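Local structure of tyrosine-protein kinase receptor torso (Bombyx mori, 5AOQ) at residues L187-A192 with A209-D214; Y36-T41 with L125-T130; Y163-N168 with P248-N253; F74-E77 with W82-F85. The protein serves as a receptor tyrosine kinase whose extracellular part binds prothoracicotropic hormone, triggering MAPK signalling and probably ecdysone production at the start of metamorphosis. All coordinates share one frame; numbering follows the deposited sequence.

Contact 1: L187-A192 with A209-D214; sequences LCFDIA and AHPSFD
I191 and F213 bury the largest areas here, meeting where the two segments run in the same direction with their α-carbons 7.8 Å apart (I191 CA to F213 CA). The methyl CG2 of I191 sits over the centre of the F213 ring, 3.5 Å from the centroid and 5° off the ring normal, a CH-pi contact. All six ring carbons are therefore nearly equidistant from the methyl, and CB of I191 adds a longer approach to F213 CD1. With its CG anti to the backbone N (chi1 -179°), F213 lays its ring face beneath the isoleucine. This is core packing of the second FN3 domain, the hormone-binding one: strand 189-195 belongs to the four-stranded sheet and strand 212-218 to the three-stranded sheet of the β-sandwich. I226 touches both I191 and F213. Shrinking F213 to an alanine would probably leave the I191 methyl without its aromatic floor and open a gap between the sheets. Two residues back along both segments, F189 packs on P211, CE2 lying 3.7 Å from P211 CG, and the same F189 ring makes an edge-to-face pair with W179. Between F189 and I191 stands D190, implicated in binding the hormone, whose OD1 forms a salt bridge with R73 of the first FN3 domain.

Contact 2: Y36-T41 with L125-T130; sequences YYLNWT and LDEYGT
L38 and W40, at the end of helix 27-38 and just past it, stand opposite the turn at E127 and Y128, with 8.4 Å between L38 CA and E127 CA; N39 between them breaks the helix with positive phi. The side chains on both sides of N39 reach E127. The tryptophan presents its indole by the rim: CZ2 comes 3.3 Å from the backbone O of E127, which lies at the ring edge near its plane, while CH2 reaches 3.6 Å from the O of Y128. On the same indole, W40 NE1 is 3.5 Å from E127 OE2; that oxygen lies in the indole plane at the edge, although the carboxylate as a whole is turned 63° from the ring. E127 gets there by leaving CB with CG anti to its N (chi1 -165°) and then bending at chi2, which brings its end to W40 and L38. Its other oxygen, OE1, lies over the ring face of Y128. L38 completes the contact with methyl CD1, 3.3 Å from E127 O. The turn links strands 118-124 and 134-140, the position of the FG loop in the first FN3 domain, so the contact joins that loop to the helix lying against the sandwich. Within the loop, D126 N is hydrogen-bonded to T130 O at 3.1 Å, and G129 adopts positive phi, where a side chain would collide with the preceding carbonyl. L34 and Y35 of the helix and C46, disulfide-bonded to C31, also pack against W40, and G129 O accepts a hydrogen bond from T48 OG1.

Contact 3: Y163-N168 with P248-N253; sequences YIILGN and PECFLN
I165 meets E249 and C250 without any aromatic ring taking part, and the flat group nearest the junction is the carboxylate of E249. Its OE1 is 4.1 Å from the backbone O of I165, which lies well above the carboxylate plane and not at its rim, and, both being acceptors, the two oxygens do not bond. What touches is aliphatic. I165 supplies both branches: CD1 comes 3.6 Å from CB of C250 and 3.7 Å from SG of C250, whereas the methyl CG2 rests 4.0 Å from CB of E249. The torsion chi1 of -175° sets CG1 opposite the isoleucine N and carries the longer branch out to the cysteine, with CG2 left to meet the start of the helix. C250 turns its SG anti to its own N (chi1 -173°), and the sulfur that I165 touches is bonded to C244, so the isoleucine packs directly on a disulfide. E249, extended beyond CG, sends its acid outward from the buried patch. L252 N to P248 O, at 2.8 Å, closes the one full turn of this short helix. Around the pair, Y171 and I173 of the adjacent strand also contact I165, and L220 contacts C250. Strand 159-167 is an outermost strand of the three-stranded sheet in the second FN3 domain, and the arrangement amounts to simple strand-to-helix packing: a short helix near the C-terminal end of the modelled ectodomain, stapled by C244–C250 to the loop that leads into it, lies against the β-sandwich, far from the residues implicated in hormone binding.

Contact 4: F74-E77 with W82-F85; sequences FETE and WQLF
F74 and F85 provide the aromatic part of this contact. Their ring centroids are 4.8 Å apart and the planes meet at 46°, an oblique pairing in which F74 CE1 lies over the centre of the F85 ring, 3.6 Å above it. For F74 this depends on chi1 of 56°, which tucks CG between the backbone N and the carbonyl carbon. A methyl-to-ring contact comes from T76, whose CG2 lies 3.4 Å from F85 CZ while also sitting at the edge of the F74 ring. Replacing F85 by an alanine would probably leave F74 CE1 and the T76 methyl without the ring they share and open a gap between them and the facing strand. Of the polar groups, the extended Q83 carries its amide alongside T76 and the backbone of E77. T76 OG1 lies within weak hydrogen-bonding reach of V106 O, and E75, turned the other way, bridges to R65. Strand 71-75 lies in the three-stranded sheet and strand 83-88 in the four-stranded sheet of the first FN3 domain, so F74, T76, Q83 and F85 fill the interior of the β-sandwich, flanked by I101 of strand 98-101, L110 of strand 107-111 and S122 of strand 118-124.

From the N terminus, the chain first enters contact 2 at 36-41, and this contact closes only when the loop at 125-130 comes back to the helix. Contact 4 opens and closes within that span, joining the two sheets of the first FN3 domain by a short connection. The two touch: L125 N lies 3.0 Å from W82 O, probably a hydrogen bond. Contact 3 opens at 163-168 on the second FN3 domain and closes last, at the helix 248-252; contact 1 falls wholly between, linking the sheets of that sandwich. No contacts cross. The C66–C188 disulfide joins the domains beside contact 1, whose nearest atoms are about 7 Å from contact 4.

Contact 1: L187-A192 with A209-D214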
loop_
_atom_site.group_PDB
_atom_site.type_symbol
_atom_site.label_atom_id
_atom_site.label_comp_id
_atom_site.label_asym_id
_atom_site.label_seq_id
_atom_site.Cartn_x
_atom_site.Cartn_y
_atom_site.Cartn_z
ATOM N N LEU A 187 -4.551 -20.010 -22.985
ATOM C CA LEU A 187 -4.208 -18.588 -22.969
ATOM C C LEU A 187 -5.027 -17.786 -21.959
ATOM O O LEU A 187 -6.255 -17.736 -22.037
ATOM C CB LEU A 187 -4.394 -17.980 -24.362
ATOM C CG LEU A 187 -3.165 -17.961 -25.277
ATOM C CD1 LEU A 187 -3.041 -19.247 -26.084
ATOM C CD2 LEU A 187 -3.209 -16.752 -26.198
ATOM N N CYS A 188 -4.326 -17.165 -21.013
ATOM C CA CYS A 188 -4.917 -16.195 -20.094
ATOM C C CYS A 188 -4.433 -14.802 -20.485
ATOM O O CYS A 188 -3.519 -14.681 -21.303
ATOM C CB CYS A 188 -4.536 -16.508 -18.647
ATOM S SG CYS A 188 -5.033 -18.149 -18.073
ATOM N N PHE A 189 -5.031 -13.755 -19.917
ATOM C CA PHE A 189 -4.634 -12.388 -20.271
ATOM C C PHE A 189 -4.704 -11.398 -19.107
ATOM O O PHE A 189 -5.432 -11.607 -18.135
ATOM C CB PHE A 189 -5.507 -11.872 -21.420
ATOM C CG PHE A 189 -5.440 -12.718 -22.661
ATOM C CD1 PHE A 189 -4.330 -12.677 -23.488
ATOM C CD2 PHE A 189 -6.485 -13.563 -22.993
ATOM C CE1 PHE A 189 -4.267 -13.458 -24.627
ATOM C CE2 PHE A 189 -6.428 -14.346 -24.130
ATOM C CZ PHE A 189 -5.318 -14.294 -24.948
ATOM N N ASP A 190 -3.934 -10.317 -19.233
ATOM C CA ASP A 190 -3.963 -9.197 -18.291
ATOM C C ASP A 190 -4.172 -7.881 -19.035
ATOM O O ASP A 190 -3.399 -7.540 -19.931
ATOM C CB ASP A 190 -2.670 -9.136 -17.476
ATOM C CG ASP A 190 -2.559 -10.264 -16.478
ATOM O OD1 ASP A 190 -2.203 -11.389 -16.886
ATOM O OD2 ASP A 190 -2.832 -10.031 -15.282
ATOM N N ILE A 191 -5.209 -7.142 -18.652
ATOM C CA ILE A 191 -5.626 -5.955 -19.389
ATOM C C ILE A 191 -5.481 -4.683 -18.568
ATOM O O ILE A 191 -5.843 -4.647 -17.388
ATOM C CB ILE A 191 -7.098 -6.063 -19.842
ATOM C CG1 ILE A 191 -7.328 -7.359 -20.620
ATOM C CG2 ILE A 191 -7.504 -4.845 -20.669
ATOM C CD1 ILE A 191 -7.669 -8.543 -19.740
ATOM N N ALA A 192 -4.949 -3.644 -19.207
ATOM C CA ALA A 192 -4.881 -2.314 -18.608
ATOM C C ALA A 192 -5.397 -1.276 -19.601
ATOM O O ALA A 192 -5.020 -1.300 -20.767
ATOM C CB ALA A 192 -3.458 -1.991 -18.189
ATOM N N ALA A 209 -12.696 -19.088 -24.260
ATOM C CA ALA A 209 -12.684 -19.427 -25.676
ATOM C C ALA A 209 -12.353 -18.192 -26.501
ATOM O O ALA A 209 -11.592 -18.260 -27.468
ATOM C CB ALA A 209 -14.024 -20.008 -26.096
ATOM N N HIS A 210 -12.935 -17.062 -26.110
ATOM C CA HIS A 210 -12.689 -15.789 -26.778
ATOM C C HIS A 210 -12.692 -14.661 -25.746
ATOM O O HIS A 210 -13.725 -14.381 -25.138
ATOM C CB HIS A 210 -13.740 -15.534 -27.858
ATOM C CG HIS A 210 -13.926 -16.685 -28.798
ATOM N ND1 HIS A 210 -13.023 -16.981 -29.796
ATOM C CD2 HIS A 210 -14.902 -17.619 -28.885
ATOM C CE1 HIS A 210 -13.437 -18.045 -30.461
ATOM N NE2 HIS A 210 -14.577 -18.451 -29.929
ATOM N N PRO A 211 -11.535 -14.007 -25.543
ATOM C CA PRO A 211 -11.461 -12.970 -24.509
ATOM C C PRO A 211 -12.204 -11.697 -24.891
ATOM O O PRO A 211 -12.310 -11.370 -26.074
ATOM C CB PRO A 211 -9.959 -12.705 -24.391
ATOM C CG PRO A 211 -9.428 -13.013 -25.741
ATOM C CD PRO A 211 -10.251 -14.164 -26.249
ATOM N N SER A 212 -12.710 -10.990 -23.887
ATOM C CA SER A 212 -13.426 -9.740 -24.104
ATOM C C SER A 212 -13.237 -8.832 -22.901
ATOM O O SER A 212 -13.184 -9.304 -21.766
ATOM C CB SER A 212 -14.914 -10.001 -24.342
ATOM O OG SER A 212 -15.503 -10.629 -23.217
ATOM N N PHE A 213 -13.140 -7.531 -23.154
ATOM C CA PHE A 213 -12.920 -6.565 -22.086
ATOM C C PHE A 213 -13.876 -5.387 -22.195
ATOM O O PHE A 213 -13.909 -4.698 -23.211
ATOM C CB PHE A 213 -11.474 -6.071 -22.112
ATOM C CG PHE A 213 -11.152 -5.090 -21.022
ATOM C CD1 PHE A 213 -11.085 -5.501 -19.703
ATOM C CD2 PHE A 213 -10.908 -3.761 -21.316
ATOM C CE1 PHE A 213 -10.786 -4.604 -18.696
ATOM C CE2 PHE A 213 -10.605 -2.860 -20.314
ATOM C CZ PHE A 213 -10.546 -3.282 -19.003
ATOM N N ASP A 214 -14.643 -5.157 -21.134
ATOM C CA ASP A 214 -15.602 -4.062 -21.102
ATOM C C ASP A 214 -14.973 -2.820 -20.483
ATOM O O ASP A 214 -14.111 -2.920 -19.610
ATOM C CB ASP A 214 -16.851 -4.462 -20.315
ATOM C CG ASP A 214 -17.481 -5.738 -20.833
ATOM O OD1 ASP A 214 -17.337 -6.026 -22.039
ATOM O OD2 ASP A 214 -18.125 -6.451 -20.034
#

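Contact 2: Y36-T41 with L125-T130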
loop_
_atom_site.group_PDB
_atom_site.type_symbol
_atom_site.label_atom_id
_atom_site.label_comp_id
_atom_site.label_asym_id
_atom_site.label_seq_id
_atom_site.Cartn_x
_atom_site.Cartn_y
_atom_site.Cartn_z
ATOM N N TYR A 36 -13.776 -14.310 8.295
ATOM C CA TYR A 36 -14.425 -13.117 7.763
ATOM C C TYR A 36 -15.502 -13.480 6.743
ATOM O O TYR A 36 -16.416 -12.695 6.492
ATOM C CB TYR A 36 -13.381 -12.189 7.135
ATOM C CG TYR A 36 -12.450 -11.549 8.146
ATOM C CD1 TYR A 36 -11.298 -12.198 8.572
ATOM C CD2 TYR A 36 -12.723 -10.296 8.673
ATOM C CE1 TYR A 36 -10.448 -11.620 9.493
ATOM C CE2 TYR A 36 -11.878 -9.712 9.593
ATOM C CZ TYR A 36 -10.743 -10.376 10.000
ATOM O OH TYR A 36 -9.898 -9.794 10.918
ATOM N N TYR A 37 -15.391 -14.671 6.164
ATOM C CA TYR A 37 -16.351 -15.139 5.166
ATOM C C TYR A 37 -17.566 -15.811 5.812
ATOM O O TYR A 37 -18.705 -15.407 5.574
ATOM C CB TYR A 37 -15.673 -16.110 4.196
ATOM C CG TYR A 37 -16.619 -16.759 3.211
ATOM C CD1 TYR A 37 -16.989 -16.111 2.041
ATOM C CD2 TYR A 37 -17.136 -18.025 3.448
ATOM C CE1 TYR A 37 -17.852 -16.703 1.137
ATOM C CE2 TYR A 37 -18.000 -18.625 2.553
ATOM C CZ TYR A 37 -18.354 -17.961 1.399
ATOM O OH TYR A 37 -19.214 -18.557 0.505
ATOM N N LEU A 38 -17.318 -16.830 6.630
ATOM C CA LEU A 38 -18.396 -17.579 7.276
ATOM C C LEU A 38 -18.943 -16.872 8.513
ATOM O O LEU A 38 -19.966 -17.282 9.062
ATOM C CB LEU A 38 -17.913 -18.980 7.662
ATOM C CG LEU A 38 -17.878 -20.011 6.534
ATOM C CD1 LEU A 38 -17.081 -21.236 6.950
ATOM C CD2 LEU A 38 -19.291 -20.406 6.123
ATOM N N ASN A 39 -18.265 -15.811 8.938
ATOM C CA ASN A 39 -18.714 -15.012 10.074
ATOM C C ASN A 39 -18.916 -15.862 11.327
ATOM O O ASN A 39 -20.045 -16.102 11.756
ATOM C CB ASN A 39 -20.012 -14.279 9.723
ATOM C CG ASN A 39 -20.433 -13.290 10.792
ATOM O OD1 ASN A 39 -19.609 -12.800 11.563
ATOM N ND2 ASN A 39 -21.727 -12.991 10.842
ATOM N N TRP A 40 -17.811 -16.315 11.909
ATOM C CA TRP A 40 -17.857 -17.087 13.143
ATOM C C TRP A 40 -18.040 -16.160 14.337
ATOM O O TRP A 40 -17.849 -14.949 14.228
ATOM C CB TRP A 40 -16.579 -17.910 13.314
ATOM C CG TRP A 40 -16.405 -19.000 12.299
ATOM C CD1 TRP A 40 -17.390 -19.705 11.673
ATOM C CD2 TRP A 40 -15.164 -19.505 11.789
ATOM N NE1 TRP A 40 -16.841 -20.621 10.808
ATOM C CE2 TRP A 40 -15.475 -20.517 10.860
ATOM C CE3 TRP A 40 -13.821 -19.200 12.028
ATOM C CZ2 TRP A 40 -14.493 -21.225 10.171
ATOM C CZ3 TRP A 40 -12.849 -19.903 11.344
ATOM C CH2 TRP A 40 -13.190 -20.903 10.426
ATOM N N THR A 41 -18.417 -16.735 15.475
ATOM C CA THR A 41 -18.564 -15.966 16.704
ATOM C C THR A 41 -17.208 -15.407 17.111
ATOM O O THR A 41 -17.107 -14.286 17.609
ATOM C CB THR A 41 -19.135 -16.821 17.848
ATOM O OG1 THR A 41 -18.266 -17.933 18.096
ATOM C CG2 THR A 41 -20.522 -17.331 17.492
ATOM N N LEU A 125 -11.461 -27.842 2.361
ATOM C CA LEU A 125 -11.609 -27.361 3.732
ATOM C C LEU A 125 -12.981 -27.682 4.311
ATOM O O LEU A 125 -13.983 -27.680 3.597
ATOM C CB LEU A 125 -11.374 -25.850 3.788
ATOM C CG LEU A 125 -9.921 -25.379 3.744
ATOM C CD1 LEU A 125 -9.846 -23.896 3.421
ATOM C CD2 LEU A 125 -9.245 -25.664 5.075
ATOM N N ASP A 126 -13.017 -27.955 5.611
ATOM C CA ASP A 126 -14.272 -28.204 6.309
ATOM C C ASP A 126 -14.949 -26.878 6.638
ATOM O O ASP A 126 -14.424 -25.809 6.327
ATOM C CB ASP A 126 -14.023 -29.007 7.589
ATOM C CG ASP A 126 -15.259 -29.738 8.076
ATOM O OD1 ASP A 126 -16.378 -29.387 7.645
ATOM O OD2 ASP A 126 -15.112 -30.665 8.902
ATOM N N GLU A 127 -16.117 -26.956 7.264
ATOM C CA GLU A 127 -16.833 -25.770 7.715
ATOM C C GLU A 127 -15.999 -25.030 8.755
ATOM O O GLU A 127 -16.009 -23.800 8.815
ATOM C CB GLU A 127 -18.198 -26.158 8.290
ATOM C CG GLU A 127 -19.174 -24.993 8.463
ATOM C CD GLU A 127 -18.857 -24.108 9.658
ATOM O OE1 GLU A 127 -18.257 -24.601 10.637
ATOM O OE2 GLU A 127 -19.208 -22.910 9.614
ATOM N N TYR A 128 -15.263 -25.792 9.559
ATOM C CA TYR A 128 -14.442 -25.228 10.624
ATOM C C TYR A 128 -13.013 -24.977 10.154
ATOM O O TYR A 128 -12.227 -24.325 10.844
ATOM C CB TYR A 128 -14.433 -26.170 11.827
ATOM C CG TYR A 128 -15.803 -26.406 12.416
ATOM C CD1 TYR A 128 -16.351 -25.514 13.326
ATOM C CD2 TYR A 128 -16.551 -27.521 12.059
ATOM C CE1 TYR A 128 -17.604 -25.726 13.864
ATOM C CE2 TYR A 128 -17.803 -27.741 12.592
ATOM C CZ TYR A 128 -18.325 -26.840 13.494
ATOM O OH TYR A 128 -19.572 -27.045 14.034
ATOM N N GLY A 129 -12.685 -25.509 8.981
ATOM C CA GLY A 129 -11.388 -25.292 8.367
ATOM C C GLY A 129 -10.487 -26.491 8.566
ATOM O O GLY A 129 -9.263 -26.366 8.557
ATOM N N THR A 130 -11.094 -27.660 8.738
ATOM C CA THR A 130 -10.338 -28.895 8.884
ATOM C C THR A 130 -9.798 -29.345 7.532
ATOM O O THR A 130 -10.549 -29.510 6.571
ATOM C CB THR A 130 -11.194 -30.021 9.493
ATOM O OG1 THR A 130 -11.910 -29.522 10.631
ATOM C CG2 THR A 130 -10.317 -31.188 9.918
#

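Contact 3: Y163-N168 with P248-N253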
loop_
_atom_site.group_PDB
_atom_site.type_symbol
_atom_site.label_atom_id
_atom_site.label_comp_id
_atom_site.label_asym_id
_atom_site.label_seq_id
_atom_site.Cartn_x
_atom_site.Cartn_y
_atom_site.Cartn_z
ATOM N N TYR A 163 -18.300 0.670 -29.435
ATOM C CA TYR A 163 -18.782 1.596 -28.420
ATOM C C TYR A 163 -20.290 1.747 -28.489
ATOM O O TYR A 163 -20.897 1.584 -29.548
ATOM C CB TYR A 163 -18.115 2.959 -28.590
ATOM C CG TYR A 163 -16.615 2.866 -28.683
ATOM C CD1 TYR A 163 -15.828 2.864 -27.542
ATOM C CD2 TYR A 163 -15.985 2.767 -29.915
ATOM C CE1 TYR A 163 -14.456 2.773 -27.624
ATOM C CE2 TYR A 163 -14.615 2.675 -30.007
ATOM C CZ TYR A 163 -13.854 2.678 -28.859
ATOM O OH TYR A 163 -12.486 2.585 -28.947
ATOM N N ILE A 164 -20.885 2.060 -27.344
ATOM C CA ILE A 164 -22.311 2.323 -27.266
ATOM C C ILE A 164 -22.547 3.501 -26.333
ATOM O O ILE A 164 -22.113 3.496 -25.176
ATOM C CB ILE A 164 -23.091 1.084 -26.774
ATOM C CG1 ILE A 164 -22.886 -0.080 -27.749
ATOM C CG2 ILE A 164 -24.576 1.411 -26.625
ATOM C CD1 ILE A 164 -23.541 -1.380 -27.332
ATOM N N ILE A 165 -23.221 4.517 -26.858
ATOM C CA ILE A 165 -23.599 5.680 -26.072
ATOM C C ILE A 165 -24.952 5.435 -25.417
ATOM O O ILE A 165 -25.834 4.813 -26.009
ATOM C CB ILE A 165 -23.649 6.962 -26.935
ATOM C CG1 ILE A 165 -23.923 8.179 -26.051
ATOM C CG2 ILE A 165 -24.701 6.842 -28.040
ATOM C CD1 ILE A 165 -23.734 9.511 -26.753
ATOM N N LEU A 166 -25.100 5.924 -24.191
ATOM C CA LEU A 166 -26.313 5.719 -23.407
ATOM C C LEU A 166 -26.776 7.033 -22.794
ATOM O O LEU A 166 -25.958 7.858 -22.382
ATOM C CB LEU A 166 -26.086 4.671 -22.316
ATOM C CG LEU A 166 -25.580 3.312 -22.804
ATOM C CD1 LEU A 166 -25.154 2.446 -21.630
ATOM C CD2 LEU A 166 -26.644 2.606 -23.632
ATOM N N GLY A 167 -28.093 7.207 -22.730
ATOM C CA GLY A 167 -28.696 8.439 -22.260
ATOM C C GLY A 167 -29.355 8.281 -20.904
ATOM O O GLY A 167 -30.202 7.412 -20.697
ATOM N N ASN A 168 -28.944 9.138 -19.974
ATOM C CA ASN A 168 -29.535 9.216 -18.646
ATOM C C ASN A 168 -29.308 10.602 -18.046
ATOM O O ASN A 168 -28.295 10.845 -17.390
ATOM C CB ASN A 168 -28.925 8.142 -17.745
ATOM C CG ASN A 168 -27.417 8.022 -17.921
ATOM O OD1 ASN A 168 -26.791 8.852 -18.579
ATOM N ND2 ASN A 168 -26.830 6.985 -17.335
ATOM N N PRO A 248 -24.878 7.218 -34.027
ATOM C CA PRO A 248 -26.215 7.625 -34.479
ATOM C C PRO A 248 -27.124 8.169 -33.379
ATOM O O PRO A 248 -27.766 9.206 -33.569
ATOM C CB PRO A 248 -26.798 6.326 -35.042
ATOM C CG PRO A 248 -25.624 5.558 -35.495
ATOM C CD PRO A 248 -24.533 5.869 -34.513
ATOM N N GLU A 249 -27.170 7.485 -32.241
ATOM C CA GLU A 249 -28.051 7.891 -31.153
ATOM C C GLU A 249 -27.569 9.186 -30.504
ATOM O O GLU A 249 -28.350 9.888 -29.862
ATOM C CB GLU A 249 -28.165 6.783 -30.107
ATOM C CG GLU A 249 -29.344 6.974 -29.160
ATOM C CD GLU A 249 -29.749 5.699 -28.446
ATOM O OE1 GLU A 249 -29.055 4.672 -28.604
ATOM O OE2 GLU A 249 -30.770 5.723 -27.725
ATOM N N CYS A 250 -26.287 9.499 -30.668
ATOM C CA CYS A 250 -25.752 10.769 -30.185
ATOM C C CYS A 250 -26.145 11.887 -31.138
ATOM O O CYS A 250 -26.674 12.919 -30.724
ATOM C CB CYS A 250 -24.228 10.721 -30.054
ATOM S SG CYS A 250 -23.523 12.195 -29.267
ATOM N N PHE A 251 -25.876 11.665 -32.420
ATOM C CA PHE A 251 -26.118 12.662 -33.455
ATOM C C PHE A 251 -27.600 13.003 -33.558
ATOM O O PHE A 251 -27.972 14.172 -33.653
ATOM C CB PHE A 251 -25.594 12.151 -34.798
ATOM C CG PHE A 251 -25.612 13.177 -35.893
ATOM C CD1 PHE A 251 -24.768 14.274 -35.849
ATOM C CD2 PHE A 251 -26.456 13.033 -36.980
ATOM C CE1 PHE A 251 -24.778 15.213 -36.861
ATOM C CE2 PHE A 251 -26.469 13.968 -37.996
ATOM C CZ PHE A 251 -25.629 15.059 -37.935
ATOM N N LEU A 252 -28.443 11.974 -33.539
ATOM C CA LEU A 252 -29.886 12.166 -33.646
ATOM C C LEU A 252 -30.471 12.911 -32.449
ATOM O O LEU A 252 -31.304 13.803 -32.616
ATOM C CB LEU A 252 -30.594 10.819 -33.808
ATOM C CG LEU A 252 -30.400 10.116 -35.153
ATOM C CD1 LEU A 252 -31.010 8.723 -35.130
ATOM C CD2 LEU A 252 -31.000 10.938 -36.281
ATOM N N ASN A 253 -30.033 12.549 -31.247
ATOM C CA ASN A 253 -30.570 13.150 -30.032
ATOM C C ASN A 253 -29.808 14.419 -29.644
ATOM O O ASN A 253 -29.791 14.815 -28.479
ATOM C CB ASN A 253 -30.524 12.141 -28.882
ATOM C CG ASN A 253 -31.447 10.954 -29.106
ATOM O OD1 ASN A 253 -31.045 9.803 -28.937
ATOM N ND2 ASN A 253 -32.687 11.227 -29.495
#

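Contact 4: F74-E77 with W82-F85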
loop_
_atom_site.group_PDB
_atom_site.type_symbol
_atom_site.label_atom_id
_atom_site.label_comp_id
_atom_site.label_asym_id
_atom_site.label_seq_id
_atom_site.Cartn_x
_atom_site.Cartn_y
_atom_site.Cartn_z
ATOM N N PHE A 74 -4.681 -21.836 -12.614
ATOM C CA PHE A 74 -5.191 -23.194 -12.773
ATOM C C PHE A 74 -6.708 -23.280 -12.616
ATOM O O PHE A 74 -7.355 -22.349 -12.118
ATOM C CB PHE A 74 -4.524 -24.122 -11.757
ATOM C CG PHE A 74 -4.679 -23.669 -10.338
ATOM C CD1 PHE A 74 -5.780 -24.052 -9.592
ATOM C CD2 PHE A 74 -3.731 -22.848 -9.753
ATOM C CE1 PHE A 74 -5.928 -23.629 -8.287
ATOM C CE2 PHE A 74 -3.874 -22.422 -8.448
ATOM C CZ PHE A 74 -4.975 -22.812 -7.715
ATOM N N GLU A 75 -7.251 -24.423 -13.031
ATOM C CA GLU A 75 -8.679 -24.708 -12.947
ATOM C C GLU A 75 -8.936 -25.940 -12.088
ATOM O O GLU A 75 -8.126 -26.869 -12.054
ATOM C CB GLU A 75 -9.268 -24.923 -14.344
ATOM C CG GLU A 75 -10.776 -25.145 -14.357
ATOM C CD GLU A 75 -11.294 -25.553 -15.720
ATOM O OE1 GLU A 75 -10.489 -25.609 -16.673
ATOM O OE2 GLU A 75 -12.507 -25.826 -15.835
ATOM N N THR A 76 -10.070 -25.933 -11.395
ATOM C CA THR A 76 -10.485 -27.060 -10.571
ATOM C C THR A 76 -11.913 -27.462 -10.901
ATOM O O THR A 76 -12.597 -26.786 -11.668
ATOM C CB THR A 76 -10.401 -26.723 -9.077
ATOM O OG1 THR A 76 -11.530 -25.926 -8.696
ATOM C CG2 THR A 76 -9.125 -25.968 -8.774
ATOM N N GLU A 77 -12.355 -28.573 -10.324
ATOM C CA GLU A 77 -13.738 -28.995 -10.462
ATOM C C GLU A 77 -14.561 -28.276 -9.397
ATOM O O GLU A 77 -14.083 -28.078 -8.279
ATOM C CB GLU A 77 -13.854 -30.512 -10.328
ATOM C CG GLU A 77 -13.155 -31.262 -11.452
ATOM C CD GLU A 77 -13.251 -32.769 -11.313
ATOM O OE1 GLU A 77 -13.521 -33.254 -10.195
ATOM O OE2 GLU A 77 -13.052 -33.470 -12.329
ATOM N N TRP A 82 -14.704 -25.104 0.482
ATOM C CA TRP A 82 -13.542 -24.284 0.166
ATOM C C TRP A 82 -12.422 -25.177 -0.339
ATOM O O TRP A 82 -12.390 -26.368 -0.025
ATOM C CB TRP A 82 -13.072 -23.506 1.394
ATOM C CG TRP A 82 -13.719 -22.177 1.565
ATOM C CD1 TRP A 82 -14.912 -21.918 2.171
ATOM C CD2 TRP A 82 -13.203 -20.913 1.139
ATOM N NE1 TRP A 82 -15.174 -20.570 2.143
ATOM C CE2 TRP A 82 -14.139 -19.931 1.514
ATOM C CE3 TRP A 82 -12.038 -20.516 0.474
ATOM C CZ2 TRP A 82 -13.949 -18.577 1.245
ATOM C CZ3 TRP A 82 -11.851 -19.172 0.207
ATOM C CH2 TRP A 82 -12.802 -18.219 0.593
ATOM N N GLN A 83 -11.508 -24.612 -1.122
ATOM C CA GLN A 83 -10.336 -25.363 -1.563
ATOM C C GLN A 83 -9.043 -24.596 -1.309
ATOM O O GLN A 83 -8.933 -23.419 -1.648
ATOM C CB GLN A 83 -10.453 -25.714 -3.046
ATOM C CG GLN A 83 -11.682 -26.540 -3.394
ATOM C CD GLN A 83 -11.695 -26.978 -4.844
ATOM O OE1 GLN A 83 -12.670 -26.759 -5.563
ATOM N NE2 GLN A 83 -10.612 -27.609 -5.281
ATOM N N LEU A 84 -8.072 -25.284 -0.713
ATOM C CA LEU A 84 -6.752 -24.717 -0.450
ATOM C C LEU A 84 -5.717 -25.321 -1.385
ATOM O O LEU A 84 -5.707 -26.531 -1.618
ATOM C CB LEU A 84 -6.345 -24.950 1.007
ATOM C CG LEU A 84 -4.909 -24.573 1.386
ATOM C CD1 LEU A 84 -4.643 -23.090 1.175
ATOM C CD2 LEU A 84 -4.632 -24.962 2.827
ATOM N N PHE A 85 -4.853 -24.461 -1.919
ATOM C CA PHE A 85 -3.800 -24.879 -2.837
ATOM C C PHE A 85 -2.456 -24.310 -2.420
ATOM O O PHE A 85 -2.372 -23.157 -1.996
ATOM C CB PHE A 85 -4.135 -24.439 -4.259
ATOM C CG PHE A 85 -5.430 -24.986 -4.758
ATOM C CD1 PHE A 85 -6.626 -24.388 -4.403
ATOM C CD2 PHE A 85 -5.459 -26.111 -5.558
ATOM C CE1 PHE A 85 -7.822 -24.894 -4.847
ATOM C CE2 PHE A 85 -6.655 -26.619 -6.005
ATOM C CZ PHE A 85 -7.837 -26.013 -5.645
#